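Local atomic coordinates of putative esterase (Sulfolobus solfataricus P2, PDB entry 2RAU), a protein that probably acts as a lipase or esterase of the alpha/beta-hydrolase clan and binds calcium ions. Residues Y35-N44 with F94-Y105. Sequence-based numbering, arbitrary orientation.
Sequences YDIISLHKVN and FNVYTIDYRTHY
Tyr-105 lays one face of its ring under the CG2 methyl of Ile-37, which sits 3.8 Å from the ring centroid and close to its normal, a CH-pi contact. That methyl is anti to the backbone N of Ile-37 (chi1 to CG1 -56°), which carries it over the ring. At the ring's edge the hydroxyl OH donates to Ser-39 OG over 2.5 Å, and Ser-39 OG in turn donates a hydrogen bond to Asp-100 OD2, on its anti lone pair. The same OD2 takes a second hydrogen bond, from His-41 NE2 at 2.6 Å; the donor comes from the syn side but 30° out of the carboxylate plane, the imidazole turned almost perpendicular to the carboxylate. Two donors thus grip one buried oxygen, while Glu-64 N holds Asp-100 OD1 and Glu-23 OE2 is hydrogen-bonded to His-41 ND1. A phenylalanine in place of Tyr-105 would probably leave Ser-39 OG without this donor and freer to turn from Asp-100.

This polar chain lines one face of an antiparallel strand pair, 37-44 against 94-100, in the mixed central sheet of an alpha/beta-hydrolase fold, where 94-100 also runs parallel to strand 52-56. Val-43 and Val-96 continue that face against helix 85-91. On the other face, the extended Lys-42 lies alongside Tyr-97, CG 3.5 Å from CE2, and both polar ends converge on Asp-140. Beyond the strands, Arg-102 NH1 makes a 2.8 Å salt bridge to Asp-36 OD1; the acceptor lies in the guanidinium plane, but the donor approaches from above the carboxylate. Asp-36 OD2 is hydrogen-bonded to Ser-33 OG, and Asp-129 pairs with Arg-102 NE.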
ATOM      1  N   TYR A  35      20.509  -0.262   5.000  1.00 25.00           N
ATOM      2  CA  TYR A  35      19.225  -0.161   4.352  1.00 24.98           C
ATOM      3  C   TYR A  35      18.051  -0.409   5.288  1.00 27.22           C
ATOM      4  O   TYR A  35      16.900  -0.297   4.877  1.00 26.84           O
ATOM      5  CB  TYR A  35      19.146  -1.143   3.205  1.00 27.37           C
ATOM      6  CG  TYR A  35      20.331  -1.070   2.289  1.00 24.52           C
ATOM      7  CD1 TYR A  35      20.522   0.029   1.494  1.00 24.81           C
ATOM      8  CD2 TYR A  35      21.318  -2.044   2.290  1.00 28.65           C
ATOM      9  CE1 TYR A  35      21.614   0.102   0.682  1.00 19.98           C
ATOM     10  CE2 TYR A  35      22.384  -1.975   1.473  1.00 29.53           C
ATOM     11  CZ  TYR A  35      22.537  -0.898   0.658  1.00 23.88           C
ATOM     12  OH  TYR A  35      23.645  -0.790  -0.207  1.00 28.72           O
ATOM     13  N   ASP A  36      18.331  -0.710   6.554  1.00 26.29           N
ATOM     14  CA  ASP A  36      17.285  -0.940   7.525  1.00 22.85           C
ATOM     15  C   ASP A  36      16.875   0.399   8.097  1.00 24.64           C
ATOM     16  O   ASP A  36      17.412   0.825   9.113  1.00 26.98           O
ATOM     17  CB  ASP A  36      17.749  -1.920   8.614  1.00 21.62           C
ATOM     18  CG  ASP A  36      17.852  -3.316   8.083  1.00 29.62           C
ATOM     19  OD1 ASP A  36      16.787  -3.889   7.907  1.00 25.90           O
ATOM     20  OD2 ASP A  36      18.951  -3.830   7.780  1.00 27.67           O
ATOM     21  N   ILE A  37      15.950   1.048   7.400  1.00 23.07           N
ATOM     22  CA  ILE A  37      15.418   2.406   7.706  1.00 25.84           C
ATOM     23  C   ILE A  37      13.953   2.330   7.424  1.00 26.49           C
ATOM     24  O   ILE A  37      13.536   1.623   6.494  1.00 24.85           O
ATOM     25  CB  ILE A  37      16.031   3.506   6.779  1.00 24.76           C
ATOM     26  CG1 ILE A  37      17.554   3.478   6.879  1.00 31.46           C
ATOM     27  CG2 ILE A  37      15.457   4.973   7.109  1.00 26.84           C
ATOM     28  CD1 ILE A  37      18.220   4.489   5.962  1.00 32.77           C
ATOM     29  N   ILE A  38      13.161   3.063   8.208  1.00 26.03           N
ATOM     30  CA  ILE A  38      11.708   3.253   7.937  1.00 25.26           C
ATOM     31  C   ILE A  38      11.405   4.740   7.988  1.00 26.37           C
ATOM     32  O   ILE A  38      12.211   5.530   8.505  1.00 25.61           O
ATOM     33  CB  ILE A  38      10.747   2.448   8.846  1.00 23.56           C
ATOM     34  CG1 ILE A  38      10.949   2.841  10.323  1.00 24.79           C
ATOM     35  CG2 ILE A  38      10.980   0.976   8.652  1.00 24.48           C
ATOM     36  CD1 ILE A  38       9.959   2.160  11.292  1.00 25.43           C
ATOM     37  N   SER A  39      10.334   5.147   7.329  1.00 23.91           N
ATOM     38  CA  SER A  39       9.905   6.512   7.432  1.00 25.15           C
ATOM     39  C   SER A  39       8.397   6.641   7.568  1.00 26.18           C
ATOM     40  O   SER A  39       7.648   5.698   7.380  1.00 24.04           O
ATOM     41  CB  SER A  39      10.514   7.414   6.339  1.00 30.19           C
ATOM     42  OG  SER A  39      10.637   6.749   5.097  1.00 34.69           O
ATOM     43  N   LEU A  40       7.966   7.828   7.968  1.00 28.27           N
ATOM     44  CA  LEU A  40       6.591   8.087   8.293  1.00 29.88           C
ATOM     45  C   LEU A  40       6.173   9.405   7.682  1.00 28.74           C
ATOM     46  O   LEU A  40       6.911  10.381   7.801  1.00 24.95           O
ATOM     47  CB  LEU A  40       6.458   8.190   9.812  1.00 32.24           C
ATOM     48  CG  LEU A  40       5.178   8.614  10.471  1.00 34.38           C
ATOM     49  CD1 LEU A  40       4.157   7.661   9.921  1.00 36.94           C
ATOM     50  CD2 LEU A  40       5.354   8.454  11.997  1.00 36.38           C
ATOM     51  N   HIS A  41       5.035   9.421   6.979  1.00 25.86           N
ATOM     52  CA  HIS A  41       4.489  10.652   6.392  1.00 25.22           C
ATOM     53  C   HIS A  41       3.236  11.014   7.112  1.00 25.64           C
ATOM     54  O   HIS A  41       2.456  10.174   7.431  1.00 26.03           O
ATOM     55  CB  HIS A  41       4.119  10.482   4.900  1.00 29.04           C
ATOM     56  CG  HIS A  41       5.268  10.051   4.025  1.00 24.85           C
ATOM     57  ND1 HIS A  41       5.684  10.781   2.928  1.00 28.15           N
ATOM     58  CD2 HIS A  41       6.051   8.950   4.063  1.00 28.05           C
ATOM     59  CE1 HIS A  41       6.711  10.166   2.362  1.00 29.31           C
ATOM     60  NE2 HIS A  41       6.945   9.040   3.018  1.00 27.97           N
ATOM     61  N   LYS A  42       3.055  12.300   7.361  1.00 25.03           N
ATOM     62  CA  LYS A  42       1.807  12.836   7.877  1.00 26.16           C
ATOM     63  C   LYS A  42       1.278  13.840   6.843  1.00 26.52           C
ATOM     64  O   LYS A  42       2.044  14.648   6.286  1.00 28.85           O
ATOM     65  CB  LYS A  42       2.027  13.567   9.209  1.00 24.50           C
ATOM     66  CG  LYS A  42       0.749  14.106   9.865  1.00 23.98           C
ATOM     67  CD  LYS A  42       1.068  14.939  11.063  1.00 25.32           C
ATOM     68  CE  LYS A  42      -0.170  15.461  11.756  1.00 22.30           C
ATOM     69  NZ  LYS A  42       0.238  16.174  12.971  1.00 22.71           N
ATOM     70  N   VAL A  43      -0.021  13.769   6.581  1.00 25.03           N
ATOM     71  CA  VAL A  43      -0.687  14.755   5.738  1.00 24.69           C
ATOM     72  C   VAL A  43      -1.870  15.352   6.496  1.00 24.74           C
ATOM     73  O   VAL A  43      -2.656  14.644   7.094  1.00 27.80           O
ATOM     74  CB  VAL A  43      -1.162  14.139   4.391  1.00 23.68           C
ATOM     75  CG1 VAL A  43      -1.902  15.176   3.466  1.00 23.27           C
ATOM     76  CG2 VAL A  43       0.046  13.455   3.656  1.00 24.61           C
ATOM     77  N   ASN A  44      -1.984  16.673   6.430  1.00 22.79           N
ATOM     78  CA  ASN A  44      -3.104  17.391   7.022  1.00 25.99           C
ATOM     79  C   ASN A  44      -3.329  18.687   6.280  1.00 26.08           C
ATOM     80  O   ASN A  44      -2.476  19.161   5.545  1.00 26.05           O
ATOM     81  CB  ASN A  44      -2.940  17.630   8.544  1.00 24.05           C
ATOM     82  CG  ASN A  44      -1.639  18.349   8.930  1.00 27.83           C
ATOM     83  OD1 ASN A  44      -0.672  17.713   9.292  1.00 29.89           O
ATOM     84  ND2 ASN A  44      -1.631  19.642   8.855  1.00 26.54           N
ATOM     85  N   PHE A  94      -8.906  14.983   8.562  1.00 24.95           N
ATOM     86  CA  PHE A  94      -8.156  13.988   9.305  1.00 22.66           C
ATOM     87  C   PHE A  94      -6.649  14.197   9.224  1.00 24.38           C
ATOM     88  O   PHE A  94      -6.120  14.696   8.221  1.00 26.27           O
ATOM     89  CB  PHE A  94      -8.491  12.573   8.843  1.00 23.77           C
ATOM     90  CG  PHE A  94      -9.829  12.080   9.304  1.00 25.65           C
ATOM     91  CD1 PHE A  94     -10.977  12.360   8.570  1.00 27.55           C
ATOM     92  CD2 PHE A  94      -9.945  11.342  10.471  1.00 28.04           C
ATOM     93  CE1 PHE A  94     -12.201  11.931   9.015  1.00 29.88           C
ATOM     94  CE2 PHE A  94     -11.159  10.900  10.916  1.00 30.70           C
ATOM     95  CZ  PHE A  94     -12.292  11.179  10.201  1.00 25.19           C
ATOM     96  N   ASN A  95      -5.976  13.822  10.312  1.00 24.43           N
ATOM     97  CA  ASN A  95      -4.539  13.644  10.303  1.00 25.37           C
ATOM     98  C   ASN A  95      -4.360  12.246   9.692  1.00 25.67           C
ATOM     99  O   ASN A  95      -4.818  11.256  10.258  1.00 25.06           O
ATOM    100  CB  ASN A  95      -3.907  13.655  11.693  1.00 26.05           C
ATOM    101  CG  ASN A  95      -3.901  15.018  12.361  1.00 25.09           C
ATOM    102  OD1 ASN A  95      -3.567  16.041  11.732  1.00 27.59           O
ATOM    103  ND2 ASN A  95      -4.290  15.041  13.634  1.00 24.39           N
ATOM    104  N   VAL A  96      -3.676  12.168   8.564  1.00 25.99           N
ATOM    105  CA  VAL A  96      -3.456  10.887   7.886  1.00 24.11           C
ATOM    106  C   VAL A  96      -1.964  10.614   7.820  1.00 25.72           C
ATOM    107  O   VAL A  96      -1.203  11.475   7.479  1.00 26.89           O
ATOM    108  CB  VAL A  96      -4.073  10.855   6.460  1.00 25.15           C
ATOM    109  CG1 VAL A  96      -4.015   9.407   5.857  1.00 26.78           C
ATOM    110  CG2 VAL A  96      -5.554  11.449   6.521  1.00 24.42           C
ATOM    111  N   TYR A  97      -1.579   9.390   8.149  1.00 24.61           N
ATOM    112  CA  TYR A  97      -0.208   9.002   8.217  1.00 24.93           C
ATOM    113  C   TYR A  97      -0.021   7.777   7.371  1.00 24.42           C
ATOM    114  O   TYR A  97      -0.951   6.995   7.155  1.00 24.70           O
ATOM    115  CB  TYR A  97       0.187   8.636   9.665  1.00 24.58           C
ATOM    116  CG  TYR A  97       0.000   9.718  10.716  1.00 25.43           C
ATOM    117  CD1 TYR A  97      -1.237   9.923  11.331  1.00 22.94           C
ATOM    118  CD2 TYR A  97       1.059  10.487  11.136  1.00 24.19           C
ATOM    119  CE1 TYR A  97      -1.403  10.868  12.342  1.00 22.73           C
ATOM    120  CE2 TYR A  97       0.900  11.448  12.162  1.00 26.38           C
ATOM    121  CZ  TYR A  97      -0.336  11.630  12.749  1.00 23.03           C
ATOM    122  OH  TYR A  97      -0.428  12.549  13.773  1.00 24.71           O
ATOM    123  N   THR A  98       1.202   7.580   6.880  0.50 26.22           N
ATOM    124  CA  THR A  98       1.505   6.401   6.101  0.50 24.08           C
ATOM    125  C   THR A  98       3.020   6.139   6.153  0.50 24.23           C
ATOM    126  O   THR A  98       3.818   7.053   6.180  0.50 23.57           O
ATOM    127  CB  THR A  98       0.928   6.483   4.655  0.50 26.52           C
ATOM    128  OG1 THR A  98       1.207   5.260   3.945  0.50 17.63           O
ATOM    129  CG2 THR A  98       1.462   7.734   3.882  0.50 21.23           C
ATOM    130  N   ILE A  99       3.362   4.863   6.116  1.00 25.07           N
ATOM    131  CA  ILE A  99       4.700   4.324   6.399  1.00 25.46           C
ATOM    132  C   ILE A  99       5.422   3.890   5.126  1.00 25.61           C
ATOM    133  O   ILE A  99       4.798   3.321   4.200  1.00 25.70           O
ATOM    134  CB  ILE A  99       4.559   3.109   7.369  1.00 25.46           C
ATOM    135  CG1 ILE A  99       5.933   2.522   7.722  1.00 27.67           C
ATOM    136  CG2 ILE A  99       3.621   2.028   6.794  1.00 25.83           C
ATOM    137  CD1 ILE A  99       5.954   1.346   8.837  1.00 24.08           C
ATOM    138  N   ASP A 100       6.711   4.253   5.075  1.00 25.58           N
ATOM    139  CA  ASP A 100       7.660   3.735   4.134  1.00 25.41           C
ATOM    140  C   ASP A 100       8.350   2.547   4.819  1.00 27.34           C
ATOM    141  O   ASP A 100       9.029   2.695   5.837  1.00 27.53           O
ATOM    142  CB  ASP A 100       8.697   4.735   3.724  1.00 25.10           C
ATOM    143  CG  ASP A 100       8.117   5.944   3.039  1.00 27.01           C
ATOM    144  OD1 ASP A 100       7.187   5.782   2.232  1.00 28.82           O
ATOM    145  OD2 ASP A 100       8.633   7.059   3.230  1.00 29.20           O
ATOM    146  N   TYR A 101       8.096   1.358   4.299  1.00 26.03           N
ATOM    147  CA  TYR A 101       8.713   0.158   4.807  1.00 25.81           C
ATOM    148  C   TYR A 101      10.185   0.170   4.434  1.00 26.22           C
ATOM    149  O   TYR A 101      10.603   0.969   3.603  1.00 26.27           O
ATOM    150  CB  TYR A 101       8.121  -1.061   4.149  1.00 27.08           C
ATOM    151  CG  TYR A 101       6.645  -1.251   4.335  1.00 28.04           C
ATOM    152  CD1 TYR A 101       6.075  -1.289   5.617  1.00 26.43           C
ATOM    153  CD2 TYR A 101       5.819  -1.449   3.242  1.00 31.36           C
ATOM    154  CE1 TYR A 101       4.708  -1.507   5.787  1.00 24.87           C
ATOM    155  CE2 TYR A 101       4.467  -1.682   3.397  1.00 26.20           C
ATOM    156  CZ  TYR A 101       3.905  -1.721   4.665  1.00 28.06           C
ATOM    157  OH  TYR A 101       2.549  -1.964   4.765  1.00 25.01           O
ATOM    158  N   ARG A 102      10.940  -0.781   4.972  1.00 23.02           N
ATOM    159  CA  ARG A 102      12.380  -0.879   4.692  1.00 25.30           C
ATOM    160  C   ARG A 102      12.693  -1.047   3.201  1.00 25.89           C
ATOM    161  O   ARG A 102      13.789  -0.669   2.724  1.00 24.04           O
ATOM    162  CB  ARG A 102      13.008  -2.004   5.525  1.00 23.64           C
ATOM    163  CG  ARG A 102      12.817  -1.817   7.031  1.00 25.47           C
ATOM    164  CD  ARG A 102      13.500  -2.884   7.802  1.00 23.79           C
ATOM    165  NE  ARG A 102      13.068  -2.865   9.191  1.00 27.04           N
ATOM    166  CZ  ARG A 102      13.803  -3.252  10.232  1.00 29.34           C
ATOM    167  NH1 ARG A 102      15.040  -3.681  10.103  1.00 26.03           N
ATOM    168  NH2 ARG A 102      13.284  -3.168  11.432  1.00 24.79           N
ATOM    169  N   THR A 103      11.750  -1.640   2.486  1.00 25.27           N
ATOM    170  CA  THR A 103      11.806  -1.827   1.018  1.00 24.61           C
ATOM    171  C   THR A 103      11.990  -0.501   0.286  1.00 25.26           C
ATOM    172  O   THR A 103      12.553  -0.454  -0.799  1.00 25.51           O
ATOM    173  CB  THR A 103      10.533  -2.549   0.518  1.00 21.56           C
ATOM    174  OG1 THR A 103       9.390  -1.893   1.100  1.00 26.22           O
ATOM    175  CG2 THR A 103      10.610  -4.033   0.829  1.00 26.75           C
ATOM    176  N   HIS A 104      11.580   0.602   0.927  1.00 24.34           N
ATOM    177  CA  HIS A 104      11.712   1.894   0.347  1.00 26.88           C
ATOM    178  C   HIS A 104      13.131   2.471   0.380  1.00 26.75           C
ATOM    179  O   HIS A 104      13.347   3.555  -0.152  1.00 25.77           O
ATOM    180  CB  HIS A 104      10.754   2.879   0.969  1.00 24.95           C
ATOM    181  CG  HIS A 104      10.443   4.052   0.110  1.00 25.69           C
ATOM    182  ND1 HIS A 104      10.076   3.939  -1.227  1.00 29.46           N
ATOM    183  CD2 HIS A 104      10.389   5.378   0.402  1.00 30.65           C
ATOM    184  CE1 HIS A 104       9.841   5.150  -1.708  1.00 25.87           C
ATOM    185  NE2 HIS A 104      10.018   6.038  -0.737  1.00 27.23           N
ATOM    186  N   TYR A 105      14.073   1.715   0.935  1.00 24.35           N
ATOM    187  CA  TYR A 105      15.471   2.137   1.055  1.00 23.30           C
ATOM    188  C   TYR A 105      16.423   1.185   0.328  1.00 24.10           C
ATOM    189  O   TYR A 105      17.645   1.415   0.320  1.00 26.24           O
ATOM    190  CB  TYR A 105      15.845   2.290   2.541  1.00 27.13           C
ATOM    191  CG  TYR A 105      15.094   3.469   3.099  1.00 23.62           C
ATOM    192  CD1 TYR A 105      15.585   4.724   2.915  1.00 34.81           C
ATOM    193  CD2 TYR A 105      13.853   3.312   3.718  1.00 25.39           C
ATOM    194  CE1 TYR A 105      14.878   5.799   3.307  1.00 34.55           C
ATOM    195  CE2 TYR A 105      13.135   4.378   4.098  1.00 27.98           C
ATOM    196  CZ  TYR A 105      13.671   5.629   3.911  1.00 27.75           C
ATOM    197  OH  TYR A 105      13.028   6.770   4.309  1.00 35.94           O
TER